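Local structure of glycosyl hydrolase family 2, TIM barrel domain protein (Parabacteroides merdae ATCC 43184, 6DXU) at residues L70-N75 and Y87-Y93; A115-T119 and D173-P178; H131-D136 and R407-N411; I166-N170 and I186-L190. The protein is a gut bacterial beta-glucuronidase of glycoside hydrolase family 2, which probably hydrolyses glucuronides to release glucuronic acid. One frame throughout, in Å; residues are numbered along the deposited sequence.

Interaction 1 of 4, residues L70-N75 and Y87-Y93; sequences LPHCFN and YEGPGWY
F74 lays its ring in the angle between Y87 and Y93, with the backbone at G89-G91 closing the far end. F74 CD2 meets the edge of the Y87 ring at CD2, 3.9 Å away, while on its other flank F74 CE1 is 3.8 Å from Y93 CE2, the two side chains crossing at a slant. At the tip, F74 CZ sits 3.6 Å from G91 CA, a spacing that leaves no room for a beta carbon on G91. With CG anti to its own carbonyl carbon (chi1 -64°), the F74 ring points into this recess, and G89 O approaches CE2 at the ring edge, 3.4 Å away. An alanine here would lose the whole ring and is likely to leave a gap between the two tyrosines and to uncover G91. Y93 is flanked further by L70, whose CD2 is 4.1 Å from Y93 CE1.

The polar rim follows. H72 ND1 and Y93 OH share a nearly straight 2.7 Å hydrogen bond (169°) in the imidazole plane, and Y93 OH is also bonded to L190 N. At the other end N75 ND2 donates to a lone pair of Y87 O over 2.9 Å, while N75 OD1 takes the N-H of G188. N75 ND2 also bonds D78, a residue of a sodium site. The pattern, a loop turning its aromatic side chain onto the start of strand 90-97, belongs to the beta-sandwich, sugar-binding domain of family 2 glycoside hydrolases.

Interaction 2 of 4, residues A115-T119 and D173-P178; sequences AGQKT and DLEMIP. With NA (sodium ion), chain O.
K118 and M176 extend toward each other tip to tip, and K118 NZ stops 3.6 Å from M176 SD. The lysine chain is extended until its last torsion, where a bend (chi4 81°) swings the ammonium group onto D173. The two side chains meet at about a right angle, and K118 NZ forms a 2.7 Å salt bridge with D173 OD2 on its anti lone pair. Q117 crosses M176 at a similar angle, its CB 3.8 Å from M176 CE, so the thioether lies between an aliphatic neighbour and a charged one. The amide of Q117 divides its bonds: NE2 is bonded to Y187 O, while OE1 accepts from a water, 2.7 Å away, that also donates to I177 O and so bridges the two segments.

D173 does double duty. Its OD1 receives the N-H of E175 at 2.9 Å from above the carboxylate plane, an Asx turn within the type I beta turn D173-M176. Its main-chain O, like M176 O, binds the sodium ion at 2.4 Å; P178 O and two waters complete the ligands, and one of those waters accepts from D173 N. The ion is thus held by neutral oxygens, while the carboxylate of D173 faces the lysine. Charge is therefore divided: the sodium ion gathers the carbonyls of the loop, and K118 probably balances the aspartate, tying that loop to strand 118-123.

Interaction 3 of 4, residues H131-D136 and R407-N411; sequences HVGGYD and RMLAN
D136 and N411 bring the two backbones closest, their CA atoms 6.5 Å apart, where the turn leaving strand 126-132 runs past helix 399-416. M408 makes the apolar part of the contact: its terminal CE lies 3.9 Å from G133 CA and 4.0 Å from Y135 CD2, at the edge of the tyrosine ring. At phi 141° a beta carbon on G133 would be jammed against the carbonyl O of V132, and it would also be tight against this methyl group.

Polar bonds flank the methionine. R407 turns the edge of its guanidinium to the strand end, NH2 donating to V132 O over 3.0 Å with the donor tilted out of the carbonyl plane. N411 ND2 gives a 2.7 Å bond, in its own amide plane, to D136 OD2 on the anti side of the carboxylate. The other oxygen, D136 OD1, accepts from H131 NE2 at 2.8 Å, from above the carboxylate plane. A single water accepts from R407 NE and donates to both V132 O and D136 OD2, linking the arginine to the aspartate. D136 CG sits between its backbone N and carbonyl carbon (chi1 47°), which places the carboxylate between H131 and N411, whose bonds fix its rotation. H131 stacks on W138, and Y135 on Y368. This is an interdomain seam, with the sugar-binding domain docked on a helix of the TIM barrel that lies in sequence between barrel strands 384-388 and 422-429.

Interaction 4 of 4, residues I166-N170 and I186-L190; sequences IRCDN and IYGGL
N170 ND2 donates to I186 O over 2.9 Å, an almost straight bond (170°) lying in both the amide plane and the carbonyl plane. Next along the strand, C168 rests on the G188-G189 backbone, with CB 3.9 Å from G189 CA, and its SG touches L190 CD2 at the same distance. Two residues earlier, I166 CD1 meets L190 CD1 at 4.0 Å, the two side chains crossing at about a right angle. The glycines permit this closeness: a beta carbon on G188 would run into N170 CG, and at G189 (phi 117°) one would press on the carbonyl O of G188. This is the interior of a beta sandwich, since I166 and L190 both also pack on F112 of strand 107-112 in the other sheet. N170 CG lies between its backbone N and carbonyl carbon (chi1 69°), which brings it against G188 CA. The same amide reaches strand 90-97's approach, ND2 bonding Y87 O and OD1 accepting from G89 N. A leucine in its place removes the amide, and I186 O would probably lose its side-chain mate, leaving segment 186-190 less firmly held to the strand end. Backbone bonds to G89, G91 and Y93 on one side and to Q117 and D120 on the other set the line of strand 162-169, while in the facing segment Y187 OH is bonded to D335.

In the fold
All four contacts reach one six-stranded antiparallel sheet, in which strands 90-97, 162-169, 118-123 and 126-132 lie side by side in that order. Interactions 1 and 4 are closest, with centres about 5 Å apart, and join directly through backbone bonds between the first two strands. The centre of interaction 2 is about 9 Å from that of interaction 4 and about 10 Å from that of interaction 3, and Q117 touches both. Along the chain, interaction 1 closes before the others open, whereas interaction 2 alternates its segments with those of interactions 3 and 4. Interaction 3 alone spans two domains. The principle illustrated is continuity: the sheet edge and the sodium-bound loop both reach helix 399-416 of the barrel.

Interaction 1 of 4, residues L70-N75 and Y87-Y93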
loop_
_atom_site.group_PDB
_atom_site.type_symbol
_atom_site.label_atom_id
_atom_site.label_comp_id
_atom_site.label_asym_id
_atom_site.label_seq_id
_atom_site.Cartn_x
_atom_site.Cartn_y
_atom_site.Cartn_z
ATOM N N LEU D 70 -19.335 3.658 -31.088
ATOM C CA LEU D 70 -19.764 2.834 -29.964
ATOM C C LEU D 70 -21.228 2.442 -30.137
ATOM O O LEU D 70 -21.987 3.135 -30.821
ATOM C CB LEU D 70 -19.579 3.591 -28.636
ATOM C CG LEU D 70 -18.176 4.031 -28.222
ATOM C CD1 LEU D 70 -18.210 4.581 -26.775
ATOM C CD2 LEU D 70 -17.207 2.879 -28.348
ATOM N N PRO D 71 -21.666 1.316 -29.548
ATOM C CA PRO D 71 -20.910 0.382 -28.709
ATOM C C PRO D 71 -19.900 -0.440 -29.508
ATOM O O PRO D 71 -20.045 -0.625 -30.716
ATOM C CB PRO D 71 -21.992 -0.508 -28.106
ATOM C CG PRO D 71 -23.082 -0.500 -29.126
ATOM C CD PRO D 71 -23.065 0.895 -29.726
ATOM N N HIS D 72 -18.870 -0.900 -28.814
ATOM C CA HIS D 72 -17.728 -1.550 -29.431
ATOM C C HIS D 72 -17.234 -2.653 -28.520
ATOM O O HIS D 72 -17.205 -2.487 -27.293
ATOM C CB HIS D 72 -16.596 -0.550 -29.668
ATOM C CG HIS D 72 -15.329 -1.180 -30.170
ATOM N ND1 HIS D 72 -14.301 -1.562 -29.336
ATOM C CD2 HIS D 72 -14.933 -1.494 -31.425
ATOM C CE1 HIS D 72 -13.316 -2.066 -30.059
ATOM N NE2 HIS D 72 -13.680 -2.049 -31.331
ATOM N N CYS D 73 -16.796 -3.756 -29.124
ATOM C CA CYS D 73 -16.244 -4.885 -28.386
ATOM C C CYS D 73 -14.877 -5.243 -28.956
ATOM O O CYS D 73 -14.709 -5.297 -30.187
ATOM C CB CYS D 73 -17.201 -6.085 -28.450
ATOM S SG CYS D 73 -16.586 -7.531 -27.573
ATOM N N PHE D 74 -13.896 -5.468 -28.060
ATOM C CA PHE D 74 -12.553 -5.862 -28.488
ATOM C C PHE D 74 -12.589 -7.049 -29.436
ATOM O O PHE D 74 -11.697 -7.203 -30.277
ATOM C CB PHE D 74 -11.675 -6.297 -27.303
ATOM C CG PHE D 74 -11.362 -5.229 -26.285
ATOM C CD1 PHE D 74 -11.700 -3.905 -26.479
ATOM C CD2 PHE D 74 -10.661 -5.579 -25.128
ATOM C CE1 PHE D 74 -11.376 -2.947 -25.521
ATOM C CE2 PHE D 74 -10.320 -4.625 -24.174
ATOM C CZ PHE D 74 -10.680 -3.310 -24.373
ATOM N N ASN D 75 -13.585 -7.918 -29.278
ATOM C CA ASN D 75 -13.573 -9.271 -29.811
ATOM C C ASN D 75 -14.583 -9.465 -30.932
ATOM O O ASN D 75 -15.008 -10.597 -31.183
ATOM C CB ASN D 75 -13.853 -10.247 -28.677
ATOM C CG ASN D 75 -12.955 -9.993 -27.485
ATOM O OD1 ASN D 75 -13.397 -9.499 -26.442
ATOM N ND2 ASN D 75 -11.683 -10.316 -27.641
ATOM N N TYR D 87 -8.897 -12.122 -27.703
ATOM C CA TYR D 87 -8.065 -11.225 -26.917
ATOM C C TYR D 87 -8.676 -10.987 -25.544
ATOM O O TYR D 87 -9.821 -10.531 -25.437
ATOM C CB TYR D 87 -7.899 -9.893 -27.640
ATOM C CG TYR D 87 -7.085 -8.880 -26.860
ATOM C CD1 TYR D 87 -5.713 -9.049 -26.672
ATOM C CD2 TYR D 87 -7.688 -7.742 -26.320
ATOM C CE1 TYR D 87 -4.965 -8.103 -25.969
ATOM C CE2 TYR D 87 -6.953 -6.796 -25.613
ATOM C CZ TYR D 87 -5.591 -6.987 -25.442
ATOM O OH TYR D 87 -4.857 -6.049 -24.746
ATOM N N GLU D 88 -7.897 -11.259 -24.503
ATOM C CA GLU D 88 -8.247 -10.941 -23.124
ATOM C C GLU D 88 -7.121 -10.070 -22.576
ATOM O O GLU D 88 -6.041 -10.564 -22.236
ATOM C CB GLU D 88 -8.440 -12.221 -22.319
ATOM C CG GLU D 88 -9.704 -12.996 -22.730
ATOM C CD GLU D 88 -9.940 -14.208 -21.842
ATOM O OE1 GLU D 88 -9.413 -15.308 -22.156
ATOM O OE2 GLU D 88 -10.624 -14.037 -20.813
ATOM N N GLY D 89 -7.359 -8.766 -22.496
ATOM C CA GLY D 89 -6.313 -7.860 -22.099
ATOM C C GLY D 89 -6.841 -6.442 -22.072
ATOM O O GLY D 89 -8.044 -6.205 -22.190
ATOM N N PRO D 90 -5.953 -5.477 -21.893
ATOM C CA PRO D 90 -6.383 -4.079 -21.842
ATOM C C PRO D 90 -6.552 -3.464 -23.226
ATOM O O PRO D 90 -5.975 -3.894 -24.226
ATOM C CB PRO D 90 -5.248 -3.390 -21.070
ATOM C CG PRO D 90 -4.041 -4.236 -21.352
ATOM C CD PRO D 90 -4.548 -5.655 -21.471
ATOM N N GLY D 91 -7.386 -2.436 -23.267
ATOM C CA GLY D 91 -7.548 -1.638 -24.465
ATOM C C GLY D 91 -8.064 -0.283 -24.059
ATOM O O GLY D 91 -8.638 -0.122 -22.977
ATOM N N TRP D 92 -7.849 0.696 -24.924
ATOM C CA TRP D 92 -8.172 2.072 -24.589
ATOM C C TRP D 92 -9.144 2.675 -25.595
ATOM O O TRP D 92 -9.119 2.338 -26.778
ATOM C CB TRP D 92 -6.920 2.915 -24.553
ATOM C CG TRP D 92 -6.090 2.741 -23.305
ATOM C CD1 TRP D 92 -5.194 1.737 -23.040
ATOM C CD2 TRP D 92 -6.068 3.614 -22.173
ATOM N NE1 TRP D 92 -4.604 1.940 -21.803
ATOM C CE2 TRP D 92 -5.117 3.094 -21.258
ATOM C CE3 TRP D 92 -6.744 4.801 -21.850
ATOM C CZ2 TRP D 92 -4.846 3.706 -20.044
ATOM C CZ3 TRP D 92 -6.462 5.411 -20.636
ATOM C CH2 TRP D 92 -5.528 4.860 -19.749
ATOM N N TYR D 93 -9.973 3.607 -25.116
ATOM C CA TYR D 93 -10.828 4.422 -25.970
ATOM C C TYR D 93 -10.552 5.885 -25.668
ATOM O O TYR D 93 -10.315 6.245 -24.521
ATOM C CB TYR D 93 -12.331 4.145 -25.714
ATOM C CG TYR D 93 -12.767 2.728 -25.981
ATOM C CD1 TYR D 93 -13.263 2.360 -27.223
ATOM C CD2 TYR D 93 -12.708 1.764 -24.981
ATOM C CE1 TYR D 93 -13.676 1.054 -27.478
ATOM C CE2 TYR D 93 -13.118 0.462 -25.215
ATOM C CZ TYR D 93 -13.611 0.116 -26.468
ATOM O OH TYR D 93 -14.027 -1.170 -26.725
#

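Interaction 2 of 4, residues A115-T119 and D173-P178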
loop_
_atom_site.group_PDB
_atom_site.type_symbol
_atom_site.label_atom_id
_atom_site.label_comp_id
_atom_site.label_asym_id
_atom_site.label_seq_id
_atom_site.Cartn_x
_atom_site.Cartn_y
_atom_site.Cartn_z
ATOM N N ALA D 115 -19.652 -2.356 -19.318
ATOM C CA ALA D 115 -18.344 -2.362 -19.967
ATOM C C ALA D 115 -17.511 -3.483 -19.367
ATOM O O ALA D 115 -17.594 -3.732 -18.163
ATOM C CB ALA D 115 -17.629 -1.021 -19.776
ATOM N N GLY D 116 -16.722 -4.164 -20.195
ATOM C CA GLY D 116 -16.007 -5.371 -19.775
ATOM C C GLY D 116 -14.495 -5.192 -19.764
ATOM O O GLY D 116 -13.925 -4.650 -20.715
ATOM N N GLN D 117 -13.848 -5.665 -18.694
ATOM C CA GLN D 117 -14.447 -6.169 -17.458
ATOM C C GLN D 117 -14.073 -5.238 -16.289
ATOM O O GLN D 117 -14.870 -4.979 -15.387
ATOM C CB GLN D 117 -13.964 -7.593 -17.160
ATOM C CG GLN D 117 -14.397 -8.639 -18.210
ATOM C CD GLN D 117 -15.892 -8.909 -18.170
ATOM O OE1 GLN D 117 -16.484 -9.009 -17.096
ATOM N NE2 GLN D 117 -16.506 -9.041 -19.339
ATOM N N LYS D 118 -12.828 -4.769 -16.310
ATOM C CA LYS D 118 -12.336 -3.751 -15.397
ATOM C C LYS D 118 -12.152 -2.470 -16.196
ATOM O O LYS D 118 -11.482 -2.479 -17.236
ATOM C CB LYS D 118 -11.012 -4.174 -14.762
ATOM C CG LYS D 118 -11.059 -5.520 -14.020
ATOM C CD LYS D 118 -9.793 -5.702 -13.157
ATOM C CE LYS D 118 -9.778 -7.084 -12.497
ATOM N NZ LYS D 118 -9.299 -8.155 -13.434
ATOM N N THR D 119 -12.746 -1.381 -15.726
ATOM C CA THR D 119 -12.738 -0.135 -16.477
ATOM C C THR D 119 -12.181 0.978 -15.601
ATOM O O THR D 119 -12.478 1.042 -14.407
ATOM C CB THR D 119 -14.165 0.218 -16.973
ATOM O OG1 THR D 119 -14.678 -0.865 -17.762
ATOM C CG2 THR D 119 -14.163 1.496 -17.809
ATOM N N ASP D 173 -8.556 -13.494 -15.158
ATOM C CA ASP D 173 -8.324 -13.210 -13.742
ATOM C C ASP D 173 -9.082 -14.253 -12.933
ATOM O O ASP D 173 -10.314 -14.236 -12.910
ATOM C CB ASP D 173 -8.786 -11.795 -13.413
ATOM C CG ASP D 173 -8.501 -11.387 -11.979
ATOM O OD1 ASP D 173 -8.085 -12.238 -11.154
ATOM O OD2 ASP D 173 -8.722 -10.189 -11.689
ATOM N N LEU D 174 -8.352 -15.158 -12.282
ATOM C CA LEU D 174 -9.003 -16.197 -11.492
ATOM C C LEU D 174 -9.768 -15.627 -10.302
ATOM O O LEU D 174 -10.679 -16.290 -9.789
ATOM C CB LEU D 174 -7.951 -17.205 -11.004
ATOM C CG LEU D 174 -7.325 -18.000 -12.163
ATOM C CD1 LEU D 174 -6.074 -18.754 -11.683
ATOM C CD2 LEU D 174 -8.353 -18.953 -12.786
ATOM N N GLU D 175 -9.415 -14.420 -9.854
ATOM C CA GLU D 175 -10.048 -13.792 -8.697
ATOM C C GLU D 175 -11.163 -12.843 -9.093
ATOM O O GLU D 175 -11.546 -11.982 -8.293
ATOM C CB GLU D 175 -9.015 -13.053 -7.835
ATOM C CG GLU D 175 -7.929 -13.954 -7.206
ATOM C CD GLU D 175 -8.509 -14.914 -6.165
ATOM O OE1 GLU D 175 -9.638 -14.671 -5.657
ATOM O OE2 GLU D 175 -7.854 -15.941 -5.884
ATOM N N MET D 176 -11.689 -12.986 -10.308
ATOM C CA MET D 176 -12.783 -12.173 -10.810
ATOM C C MET D 176 -13.814 -13.097 -11.445
ATOM O O MET D 176 -13.439 -14.062 -12.124
ATOM C CB MET D 176 -12.264 -11.151 -11.845
ATOM C CG MET D 176 -13.336 -10.234 -12.443
ATOM S SD MET D 176 -12.678 -9.262 -13.837
ATOM C CE MET D 176 -12.634 -10.511 -15.142
ATOM N N ILE D 177 -15.098 -12.838 -11.195
ATOM C CA ILE D 177 -16.134 -13.615 -11.878
ATOM C C ILE D 177 -16.518 -12.865 -13.146
ATOM O O ILE D 177 -16.438 -11.626 -13.169
ATOM C CB ILE D 177 -17.360 -13.871 -10.990
ATOM C CG1 ILE D 177 -18.042 -12.564 -10.575
ATOM C CG2 ILE D 177 -16.942 -14.686 -9.774
ATOM C CD1 ILE D 177 -19.448 -12.775 -9.902
ATOM N N PRO D 178 -16.905 -13.565 -14.236
ATOM C CA PRO D 178 -17.000 -15.029 -14.340
ATOM C C PRO D 178 -15.654 -15.724 -14.563
ATOM O O PRO D 178 -14.632 -15.071 -14.792
ATOM C CB PRO D 178 -17.871 -15.233 -15.585
ATOM C CG PRO D 178 -17.506 -14.079 -16.458
ATOM C CD PRO D 178 -17.281 -12.912 -15.507
HETATM NA NA NA O . -12.253 -14.936 -14.063
HETATM O O HOH W 1 -17.534 -9.500 -14.621
HETATM O O HOH W 2 -11.339 -14.082 -16.076
HETATM O O HOH W 3 -11.343 -17.182 -14.354
#

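Interaction 3 of 4, residues H131-D136 and R407-N411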
loop_
_atom_site.group_PDB
_atom_site.type_symbol
_atom_site.label_atom_id
_atom_site.label_comp_id
_atom_site.label_asym_id
_atom_site.label_seq_id
_atom_site.Cartn_x
_atom_site.Cartn_y
_atom_site.Cartn_z
ATOM N N HIS D 131 -14.265 0.584 -12.144
ATOM C CA HIS D 131 -15.326 -0.384 -11.942
ATOM C C HIS D 131 -14.789 -1.765 -12.280
ATOM O O HIS D 131 -14.026 -1.919 -13.232
ATOM C CB HIS D 131 -16.536 -0.064 -12.833
ATOM C CG HIS D 131 -17.703 -0.958 -12.579
ATOM N ND1 HIS D 131 -18.535 -0.793 -11.492
ATOM C CD2 HIS D 131 -18.146 -2.056 -13.232
ATOM C CE1 HIS D 131 -19.462 -1.737 -11.508
ATOM N NE2 HIS D 131 -19.239 -2.521 -12.549
ATOM N N VAL D 132 -15.188 -2.766 -11.506
ATOM C CA VAL D 132 -14.869 -4.159 -11.806
ATOM C C VAL D 132 -16.179 -4.920 -11.892
ATOM O O VAL D 132 -16.892 -5.043 -10.886
ATOM C CB VAL D 132 -13.949 -4.788 -10.750
ATOM C CG1 VAL D 132 -13.796 -6.289 -11.026
ATOM C CG2 VAL D 132 -12.586 -4.086 -10.737
ATOM N N GLY D 133 -16.481 -5.444 -13.079
ATOM C CA GLY D 133 -17.736 -6.123 -13.324
ATOM C C GLY D 133 -18.232 -5.760 -14.702
ATOM O O GLY D 133 -18.407 -4.578 -15.005
ATOM N N GLY D 134 -18.436 -6.754 -15.555
ATOM C CA GLY D 134 -18.742 -6.453 -16.935
ATOM C C GLY D 134 -20.202 -6.282 -17.274
ATOM O O GLY D 134 -20.517 -5.995 -18.435
ATOM N N TYR D 135 -21.108 -6.434 -16.308
ATOM C CA TYR D 135 -22.516 -6.617 -16.629
ATOM C C TYR D 135 -23.465 -5.746 -15.831
ATOM O O TYR D 135 -24.651 -5.677 -16.188
ATOM C CB TYR D 135 -22.901 -8.098 -16.458
ATOM C CG TYR D 135 -21.910 -8.963 -17.209
ATOM C CD1 TYR D 135 -22.023 -9.144 -18.587
ATOM C CD2 TYR D 135 -20.801 -9.504 -16.564
ATOM C CE1 TYR D 135 -21.083 -9.906 -19.288
ATOM C CE2 TYR D 135 -19.859 -10.259 -17.257
ATOM C CZ TYR D 135 -20.005 -10.456 -18.612
ATOM O OH TYR D 135 -19.064 -11.215 -19.284
ATOM N N ASP D 136 -22.996 -5.067 -14.792
ATOM C CA ASP D 136 -23.822 -4.118 -14.064
ATOM C C ASP D 136 -23.583 -2.706 -14.590
ATOM O O ASP D 136 -22.561 -2.413 -15.214
ATOM C CB ASP D 136 -23.557 -4.201 -12.545
ATOM C CG ASP D 136 -22.060 -4.220 -12.167
ATOM O OD1 ASP D 136 -21.163 -4.437 -13.023
ATOM O OD2 ASP D 136 -21.764 -4.021 -10.962
ATOM N N ARG D 407 -21.333 -7.446 -4.607
ATOM C CA ARG D 407 -21.609 -6.154 -5.227
ATOM C C ARG D 407 -22.460 -6.314 -6.477
ATOM O O ARG D 407 -23.387 -5.529 -6.710
ATOM C CB ARG D 407 -20.293 -5.456 -5.561
ATOM C CG ARG D 407 -20.460 -4.103 -6.234
ATOM C CD ARG D 407 -19.094 -3.421 -6.416
ATOM N NE ARG D 407 -18.228 -4.142 -7.361
ATOM C CZ ARG D 407 -17.094 -4.760 -7.033
ATOM N NH1 ARG D 407 -16.661 -4.747 -5.777
ATOM N NH2 ARG D 407 -16.373 -5.375 -7.968
ATOM N N MET D 408 -22.137 -7.302 -7.316
ATOM C CA MET D 408 -22.918 -7.482 -8.531
ATOM C C MET D 408 -24.319 -7.992 -8.231
ATOM O O MET D 408 -25.256 -7.672 -8.964
ATOM C CB MET D 408 -22.190 -8.415 -9.490
ATOM C CG MET D 408 -20.878 -7.807 -10.010
ATOM S SD MET D 408 -20.109 -8.791 -11.308
ATOM C CE MET D 408 -21.014 -8.238 -12.768
ATOM N N LEU D 409 -24.483 -8.801 -7.183
ATOM C CA LEU D 409 -25.829 -9.213 -6.804
ATOM C C LEU D 409 -26.642 -8.017 -6.335
ATOM O O LEU D 409 -27.781 -7.807 -6.782
ATOM C CB LEU D 409 -25.767 -10.293 -5.721
ATOM C CG LEU D 409 -27.108 -10.780 -5.152
ATOM C CD1 LEU D 409 -28.015 -11.386 -6.239
ATOM C CD2 LEU D 409 -26.902 -11.776 -4.017
ATOM N N ALA D 410 -26.063 -7.212 -5.440
ATOM C CA ALA D 410 -26.758 -6.027 -4.941
ATOM C C ALA D 410 -27.063 -5.054 -6.070
ATOM O O ALA D 410 -28.181 -4.534 -6.165
ATOM C CB ALA D 410 -25.926 -5.346 -3.845
ATOM N N ASN D 411 -26.090 -4.817 -6.957
ATOM C CA ASN D 411 -26.316 -3.898 -8.067
ATOM C C ASN D 411 -27.451 -4.391 -8.964
ATOM O O ASN D 411 -28.314 -3.608 -9.372
ATOM C CB ASN D 411 -25.028 -3.728 -8.886
ATOM C CG ASN D 411 -24.019 -2.787 -8.230
ATOM O OD1 ASN D 411 -24.323 -2.121 -7.237
ATOM N ND2 ASN D 411 -22.800 -2.737 -8.788
HETATM O O HOH W 4 -19.416 -4.656 -9.782
#

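Interaction 4 of 4, residues I166-N170 and I186-L190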
loop_
_atom_site.group_PDB
_atom_site.type_symbol
_atom_site.label_atom_id
_atom_site.label_comp_id
_atom_site.label_asym_id
_atom_site.label_seq_id
_atom_site.Cartn_x
_atom_site.Cartn_y
_atom_site.Cartn_z
ATOM N N ILE D 166 -10.690 6.150 -21.679
ATOM C CA ILE D 166 -11.264 5.057 -20.907
ATOM C C ILE D 166 -10.446 3.812 -21.205
ATOM O O ILE D 166 -10.226 3.473 -22.370
ATOM C CB ILE D 166 -12.748 4.829 -21.252
ATOM C CG1 ILE D 166 -13.577 6.072 -20.887
ATOM C CG2 ILE D 166 -13.258 3.586 -20.524
ATOM C CD1 ILE D 166 -15.049 6.076 -21.432
ATOM N N ARG D 167 -9.978 3.153 -20.159
ATOM C CA ARG D 167 -9.269 1.893 -20.287
ATOM C C ARG D 167 -10.229 0.780 -19.897
ATOM O O ARG D 167 -10.832 0.838 -18.823
ATOM C CB ARG D 167 -8.024 1.891 -19.387
ATOM C CG ARG D 167 -7.164 0.615 -19.457
ATOM C CD ARG D 167 -6.092 0.686 -18.339
ATOM N NE ARG D 167 -5.038 -0.325 -18.445
ATOM C CZ ARG D 167 -5.070 -1.519 -17.852
ATOM N NH1 ARG D 167 -6.130 -1.888 -17.146
ATOM N NH2 ARG D 167 -4.035 -2.349 -17.964
ATOM N N CYS D 168 -10.398 -0.207 -20.775
ATOM C CA CYS D 168 -11.158 -1.405 -20.451
ATOM C C CYS D 168 -10.216 -2.596 -20.489
ATOM O O CYS D 168 -9.287 -2.640 -21.295
ATOM C CB CYS D 168 -12.339 -1.650 -21.429
ATOM S SG CYS D 168 -13.654 -0.437 -21.293
ATOM N N ASP D 169 -10.469 -3.574 -19.626
ATOM C CA ASP D 169 -9.528 -4.670 -19.450
ATOM C C ASP D 169 -10.322 -5.946 -19.222
ATOM O O ASP D 169 -11.053 -6.057 -18.233
ATOM C CB ASP D 169 -8.589 -4.353 -18.265
ATOM C CG ASP D 169 -7.439 -5.345 -18.111
ATOM O OD1 ASP D 169 -7.364 -6.329 -18.854
ATOM O OD2 ASP D 169 -6.582 -5.122 -17.221
ATOM N N ASN D 170 -10.212 -6.895 -20.139
ATOM C CA ASN D 170 -10.784 -8.217 -19.917
ATOM C C ASN D 170 -9.691 -9.270 -19.794
ATOM O O ASN D 170 -9.875 -10.407 -20.222
ATOM C CB ASN D 170 -11.803 -8.583 -21.009
ATOM C CG ASN D 170 -11.163 -8.826 -22.375
ATOM O OD1 ASN D 170 -10.167 -8.195 -22.729
ATOM N ND2 ASN D 170 -11.759 -9.727 -23.163
ATOM N N ILE D 186 -15.615 -13.919 -22.239
ATOM C CA ILE D 186 -15.572 -12.841 -21.250
ATOM C C ILE D 186 -15.068 -11.620 -22.007
ATOM O O ILE D 186 -13.863 -11.346 -22.093
ATOM C CB ILE D 186 -14.702 -13.200 -20.054
ATOM C CG1 ILE D 186 -15.191 -14.529 -19.474
ATOM C CG2 ILE D 186 -14.783 -12.095 -18.981
ATOM C CD1 ILE D 186 -14.329 -15.032 -18.324
ATOM N N TYR D 187 -16.005 -10.894 -22.583
ATOM C CA TYR D 187 -15.699 -9.902 -23.601
ATOM C C TYR D 187 -15.105 -8.641 -22.988
ATOM O O TYR D 187 -15.260 -8.359 -21.795
ATOM C CB TYR D 187 -16.967 -9.550 -24.365
ATOM C CG TYR D 187 -17.344 -10.503 -25.469
ATOM C CD1 TYR D 187 -16.396 -10.925 -26.412
ATOM C CD2 TYR D 187 -18.670 -10.920 -25.628
ATOM C CE1 TYR D 187 -16.763 -11.772 -27.469
ATOM C CE2 TYR D 187 -19.051 -11.766 -26.694
ATOM C CZ TYR D 187 -18.093 -12.180 -27.597
ATOM O OH TYR D 187 -18.449 -13.005 -28.638
ATOM N N GLY D 188 -14.438 -7.855 -23.828
ATOM C CA GLY D 188 -13.829 -6.612 -23.394
ATOM C C GLY D 188 -14.357 -5.437 -24.189
ATOM O O GLY D 188 -14.729 -5.582 -25.359
ATOM N N GLY D 189 -14.419 -4.276 -23.538
ATOM C CA GLY D 189 -14.640 -3.010 -24.211
ATOM C C GLY D 189 -15.936 -2.328 -23.801
ATOM O O GLY D 189 -16.682 -2.791 -22.938
ATOM N N LEU D 190 -16.191 -1.197 -24.464
ATOM C CA LEU D 190 -17.373 -0.369 -24.208
ATOM C C LEU D 190 -18.546 -0.923 -25.019
ATOM O O LEU D 190 -19.062 -0.305 -25.956
ATOM C CB LEU D 190 -17.083 1.091 -24.550
ATOM C CG LEU D 190 -16.105 1.816 -23.603
ATOM C CD1 LEU D 190 -15.742 3.236 -24.100
ATOM C CD2 LEU D 190 -16.661 1.883 -22.186
#